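PDB 3BS3: putative DNA-binding protein from Bacteroides fragilis, which probably binds DNA as a small helical helix-turn-helix protein of the XRE family. Local coordinates for residues 10-24 against 58-71. Numbering follows the deposited sequence.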
# COMPACT_ATOMS: atom_id res chain seq x y z
N MSE A 10 12.81 -2.55 -1.99
CA MSE A 10 12.16 -1.71 -0.94
C MSE A 10 11.23 -0.67 -1.55
O MSE A 10 11.46 -0.19 -2.67
CB MSE A 10 13.21 -1.05 -0.03
CG MSE A 10 12.67 0.08 0.84
SE MSE A 10 13.31 0.07 2.69
CE MSE A 10 12.64 -1.67 3.27
N MSE A 11 10.17 -0.34 -0.80
CA MSE A 11 9.19 0.66 -1.21
C MSE A 11 8.71 1.44 0.01
O MSE A 11 8.25 0.87 1.01
CB MSE A 11 8.04 -0.01 -1.98
CG MSE A 11 6.83 0.87 -2.29
SE MSE A 11 5.69 -0.07 -3.59
CE MSE A 11 5.38 -1.70 -2.57
N LEU A 12 8.83 2.76 -0.08
CA LEU A 12 8.42 3.60 1.02
C LEU A 12 7.39 4.59 0.51
O LEU A 12 6.99 4.55 -0.65
CB LEU A 12 9.63 4.30 1.64
CG LEU A 12 10.79 3.48 2.21
CD1 LEU A 12 11.95 4.41 2.47
CD2 LEU A 12 10.41 2.72 3.50
N ASN A 13 6.94 5.46 1.40
CA ASN A 13 6.02 6.49 0.99
C ASN A 13 6.65 7.88 1.10
O ASN A 13 7.63 8.06 1.80
CB ASN A 13 4.71 6.40 1.77
CG ASN A 13 4.83 6.95 3.19
OD1 ASN A 13 4.91 8.16 3.38
ND2 ASN A 13 4.80 6.06 4.19
N ARG A 14 6.04 8.83 0.41
CA ARG A 14 6.51 10.23 0.38
C ARG A 14 5.54 11.16 1.07
O ARG A 14 5.55 12.38 0.81
CB ARG A 14 6.72 10.68 -1.08
CG ARG A 14 7.66 9.84 -1.86
CD ARG A 14 7.93 10.43 -3.23
NE ARG A 14 8.62 11.73 -3.15
CZ ARG A 14 8.08 12.90 -3.48
NH1 ARG A 14 6.81 12.98 -3.88
NH2 ARG A 14 8.80 14.02 -3.39
N ILE A 15 4.70 10.63 1.96
CA ILE A 15 3.66 11.46 2.55
C ILE A 15 4.24 12.66 3.30
O ILE A 15 3.71 13.76 3.23
CB ILE A 15 2.70 10.62 3.45
CG1 ILE A 15 1.93 9.64 2.54
CG2 ILE A 15 1.74 11.53 4.20
CD1 ILE A 15 1.21 8.54 3.34
N LYS A 16 5.36 12.48 4.00
CA LYS A 16 5.90 13.60 4.76
C LYS A 16 6.31 14.76 3.84
O LYS A 16 6.03 15.92 4.14
CB LYS A 16 7.09 13.14 5.60
CG LYS A 16 7.57 14.17 6.63
CD LYS A 16 8.83 13.67 7.33
CE LYS A 16 10.01 13.60 6.35
NZ LYS A 16 10.69 14.94 6.11
N VAL A 17 6.94 14.43 2.71
CA VAL A 17 7.42 15.47 1.80
C VAL A 17 6.22 16.17 1.16
O VAL A 17 6.17 17.41 1.09
CB VAL A 17 8.34 14.89 0.70
CG1 VAL A 17 8.65 15.95 -0.36
CG2 VAL A 17 9.63 14.39 1.36
N VAL A 18 5.26 15.38 0.71
CA VAL A 18 4.10 15.96 0.02
C VAL A 18 3.25 16.81 0.99
O VAL A 18 2.76 17.87 0.60
CB VAL A 18 3.29 14.93 -0.76
CG1 VAL A 18 2.05 15.61 -1.41
CG2 VAL A 18 4.18 14.26 -1.83
N LEU A 19 3.05 16.34 2.22
CA LEU A 19 2.39 17.18 3.23
C LEU A 19 3.04 18.56 3.34
O LEU A 19 2.36 19.60 3.39
CB LEU A 19 2.41 16.51 4.61
CG LEU A 19 1.31 15.46 4.81
CD1 LEU A 19 1.55 14.70 6.10
CD2 LEU A 19 -0.09 16.09 4.85
N ALA A 20 4.35 18.57 3.41
CA ALA A 20 5.09 19.84 3.55
C ALA A 20 4.93 20.72 2.31
O ALA A 20 4.71 21.95 2.42
CB ALA A 20 6.55 19.55 3.82
N GLU A 21 5.02 20.10 1.13
CA GLU A 21 4.88 20.82 -0.12
C GLU A 21 3.48 21.42 -0.26
O GLU A 21 3.34 22.53 -0.82
CB GLU A 21 5.20 19.89 -1.28
CG GLU A 21 6.69 19.61 -1.37
CD GLU A 21 7.06 18.66 -2.50
OE1 GLU A 21 6.17 17.99 -3.05
OE2 GLU A 21 8.26 18.57 -2.78
N LYS A 22 2.48 20.70 0.21
CA LYS A 22 1.10 21.14 0.13
C LYS A 22 0.68 21.99 1.35
O LYS A 22 -0.49 22.33 1.50
CB LYS A 22 0.13 19.95 -0.08
CG LYS A 22 0.33 19.26 -1.44
CD LYS A 22 0.23 20.30 -2.60
CE LYS A 22 -0.07 19.66 -3.96
NZ LYS A 22 -0.64 20.67 -4.97
N GLN A 23 1.61 22.28 2.25
CA GLN A 23 1.31 23.14 3.41
C GLN A 23 0.13 22.58 4.24
O GLN A 23 -0.87 23.26 4.50
CB GLN A 23 1.14 24.61 2.96
CG GLN A 23 2.48 25.15 2.37
CD GLN A 23 2.53 26.63 1.97
OE1 GLN A 23 1.85 27.48 2.55
NE2 GLN A 23 3.38 26.94 1.00
N ARG A 24 0.27 21.30 4.63
CA ARG A 24 -0.73 20.60 5.45
C ARG A 24 -0.00 19.91 6.58
O ARG A 24 1.20 19.62 6.45
CB ARG A 24 -1.47 19.52 4.63
CG ARG A 24 -2.36 20.05 3.52
CD ARG A 24 -3.57 20.85 4.02
NE ARG A 24 -4.57 20.86 2.94
CZ ARG A 24 -5.76 21.45 3.01
NH1 ARG A 24 -6.14 22.14 4.09
NH2 ARG A 24 -6.58 21.33 1.97
N VAL A 58 -5.34 9.54 0.64
CA VAL A 58 -4.38 10.60 0.99
C VAL A 58 -4.08 11.48 -0.23
O VAL A 58 -4.02 12.72 -0.14
CB VAL A 58 -3.06 10.00 1.51
CG1 VAL A 58 -2.01 11.11 1.75
CG2 VAL A 58 -3.27 9.21 2.83
N ALA A 59 -3.88 10.82 -1.37
CA ALA A 59 -3.57 11.54 -2.62
C ALA A 59 -4.73 12.47 -3.02
O ALA A 59 -4.51 13.63 -3.43
CB ALA A 59 -3.25 10.54 -3.72
N GLU A 60 -5.95 11.98 -2.88
CA GLU A 60 -7.14 12.78 -3.20
C GLU A 60 -7.16 14.02 -2.31
O GLU A 60 -7.37 15.16 -2.80
CB GLU A 60 -8.42 11.96 -3.02
CG GLU A 60 -8.62 10.96 -4.14
CD GLU A 60 -9.69 9.90 -3.86
OE1 GLU A 60 -10.24 9.85 -2.73
OE2 GLU A 60 -9.96 9.12 -4.78
N LEU A 61 -6.91 13.82 -1.02
CA LEU A 61 -6.91 14.92 -0.04
C LEU A 61 -5.81 15.96 -0.28
O LEU A 61 -6.02 17.15 -0.03
CB LEU A 61 -6.79 14.37 1.39
CG LEU A 61 -8.01 13.63 1.92
CD1 LEU A 61 -7.68 12.94 3.22
CD2 LEU A 61 -9.19 14.61 2.12
N LEU A 62 -4.66 15.50 -0.78
CA LEU A 62 -3.53 16.40 -1.06
C LEU A 62 -3.52 16.91 -2.50
O LEU A 62 -2.61 17.68 -2.87
CB LEU A 62 -2.20 15.73 -0.71
CG LEU A 62 -2.07 15.37 0.77
CD1 LEU A 62 -0.79 14.60 1.03
CD2 LEU A 62 -2.13 16.62 1.68
N ASN A 63 -4.50 16.49 -3.29
CA ASN A 63 -4.60 16.89 -4.70
C ASN A 63 -3.38 16.51 -5.54
O ASN A 63 -2.88 17.32 -6.35
CB ASN A 63 -4.87 18.40 -4.84
CG ASN A 63 -6.17 18.82 -4.17
OD1 ASN A 63 -7.19 18.14 -4.27
ND2 ASN A 63 -6.12 19.94 -3.46
N VAL A 64 -2.90 15.28 -5.32
CA VAL A 64 -1.79 14.75 -6.13
C VAL A 64 -2.17 13.38 -6.68
O VAL A 64 -3.11 12.74 -6.18
CB VAL A 64 -0.47 14.62 -5.32
CG1 VAL A 64 -0.00 15.99 -4.80
CG2 VAL A 64 -0.63 13.62 -4.14
N ASP A 65 -1.46 12.96 -7.74
CA ASP A 65 -1.54 11.59 -8.26
C ASP A 65 -1.02 10.65 -7.17
O ASP A 65 0.03 10.92 -6.58
CB ASP A 65 -0.66 11.45 -9.51
CG ASP A 65 -0.88 10.14 -10.28
OD1 ASP A 65 -0.83 9.02 -9.70
OD2 ASP A 65 -1.08 10.22 -11.51
N PRO A 66 -1.74 9.54 -6.88
CA PRO A 66 -1.18 8.67 -5.82
C PRO A 66 0.24 8.15 -6.08
O PRO A 66 0.97 7.85 -5.12
CB PRO A 66 -2.17 7.49 -5.73
CG PRO A 66 -3.18 7.70 -6.78
CD PRO A 66 -3.04 9.06 -7.39
N ARG A 67 0.65 8.06 -7.34
CA ARG A 67 2.02 7.63 -7.69
C ARG A 67 3.07 8.53 -7.02
O ARG A 67 4.19 8.08 -6.73
CB ARG A 67 2.21 7.60 -9.23
CG ARG A 67 2.58 8.94 -9.86
CD ARG A 67 2.77 8.89 -11.38
NE ARG A 67 1.83 9.77 -12.08
CZ ARG A 67 1.78 11.10 -11.96
NH1 ARG A 67 0.88 11.79 -12.65
NH2 ARG A 67 2.61 11.74 -11.15
N GLN A 68 2.69 9.79 -6.80
CA GLN A 68 3.59 10.76 -6.17
C GLN A 68 3.82 10.47 -4.69
O GLN A 68 4.77 11.01 -4.08
CB GLN A 68 3.10 12.19 -6.40
CG GLN A 68 2.72 12.45 -7.88
CD GLN A 68 3.92 12.60 -8.83
OE1 GLN A 68 4.86 11.79 -8.83
NE2 GLN A 68 3.88 13.64 -9.65
N LEU A 69 2.99 9.61 -4.10
CA LEU A 69 3.18 9.28 -2.69
C LEU A 69 4.04 8.04 -2.46
O LEU A 69 4.21 7.63 -1.31
CB LEU A 69 1.83 9.07 -2.01
CG LEU A 69 0.92 10.29 -2.03
CD1 LEU A 69 -0.40 9.96 -1.30
CD2 LEU A 69 1.56 11.52 -1.41
N ILE A 70 4.58 7.46 -3.54
CA ILE A 70 5.36 6.24 -3.42
C ILE A 70 6.81 6.51 -3.81
O ILE A 70 7.09 7.21 -4.80
CB ILE A 70 4.77 5.11 -4.28
CG1 ILE A 70 3.36 4.78 -3.77
CG2 ILE A 70 5.66 3.85 -4.23
CD1 ILE A 70 2.68 3.59 -4.47
N ASN A 71 7.73 5.95 -3.03
CA ASN A 71 9.17 6.04 -3.31
C ASN A 71 9.79 4.65 -3.49
O ASN A 71 9.75 3.82 -2.57
CB ASN A 71 9.86 6.81 -2.17
CG ASN A 71 11.35 6.92 -2.36
OD1 ASN A 71 11.85 6.85 -3.48
ND2 ASN A 71 12.08 7.09 -1.25
O HOH W 1 -1.16 19.20 -7.25
O HOH W 2 -4.86 19.60 0.38
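Arg-14 grips residues 58-71 twice: its backbone N bonds Leu-69 O at 2.8 Å, and NH1 bonds Gln-68 O at 2.8 Å, the oxygen lying almost in the guanidinium plane. A bend at chi3 (65°) turns the guanidinium edge toward this oxygen, which CD also approaches. Next along, Leu-12 and Asn-71 form a hydrogen-bonded antiparallel pair through two nearly straight backbone bonds, each 2.9 Å; that from Asn-71 N and the Arg-14 N bond flank the single Asn-13/Ile-70 bridge. Asn-13 OD1 closes an Asx turn onto Ile-15 N at the start of helix 15-21, while its ND2 is held by Gln-49 and Trp-43 O.

Behind this bridge, helix 15-21 packs on Leu-62 near the end of helix 52-62 and on Val-64 and Leu-69 beyond it. Val-18 straddles its neighbours: CG2 packs on Leu-69 CD2 (3.8 Å), whereas CG1 reaches Leu-62 CD1 and meets Val-64 tip to tip. Leu-19 and the aliphatic part of Arg-24 both touch Leu-62 CD2. At the far end, one water links Lys-22 NZ to Asn-63 O, another Arg-24 NE to Leu-61 O.

The contact thus illustrates how a helix-turn-helix domain can join its first helix and the extended residues before it to those following helix 52-62: backbone bonds and one arginine side-chain bond fasten one end, a leucine-valine core fills the middle, and water mediates polar links at the other.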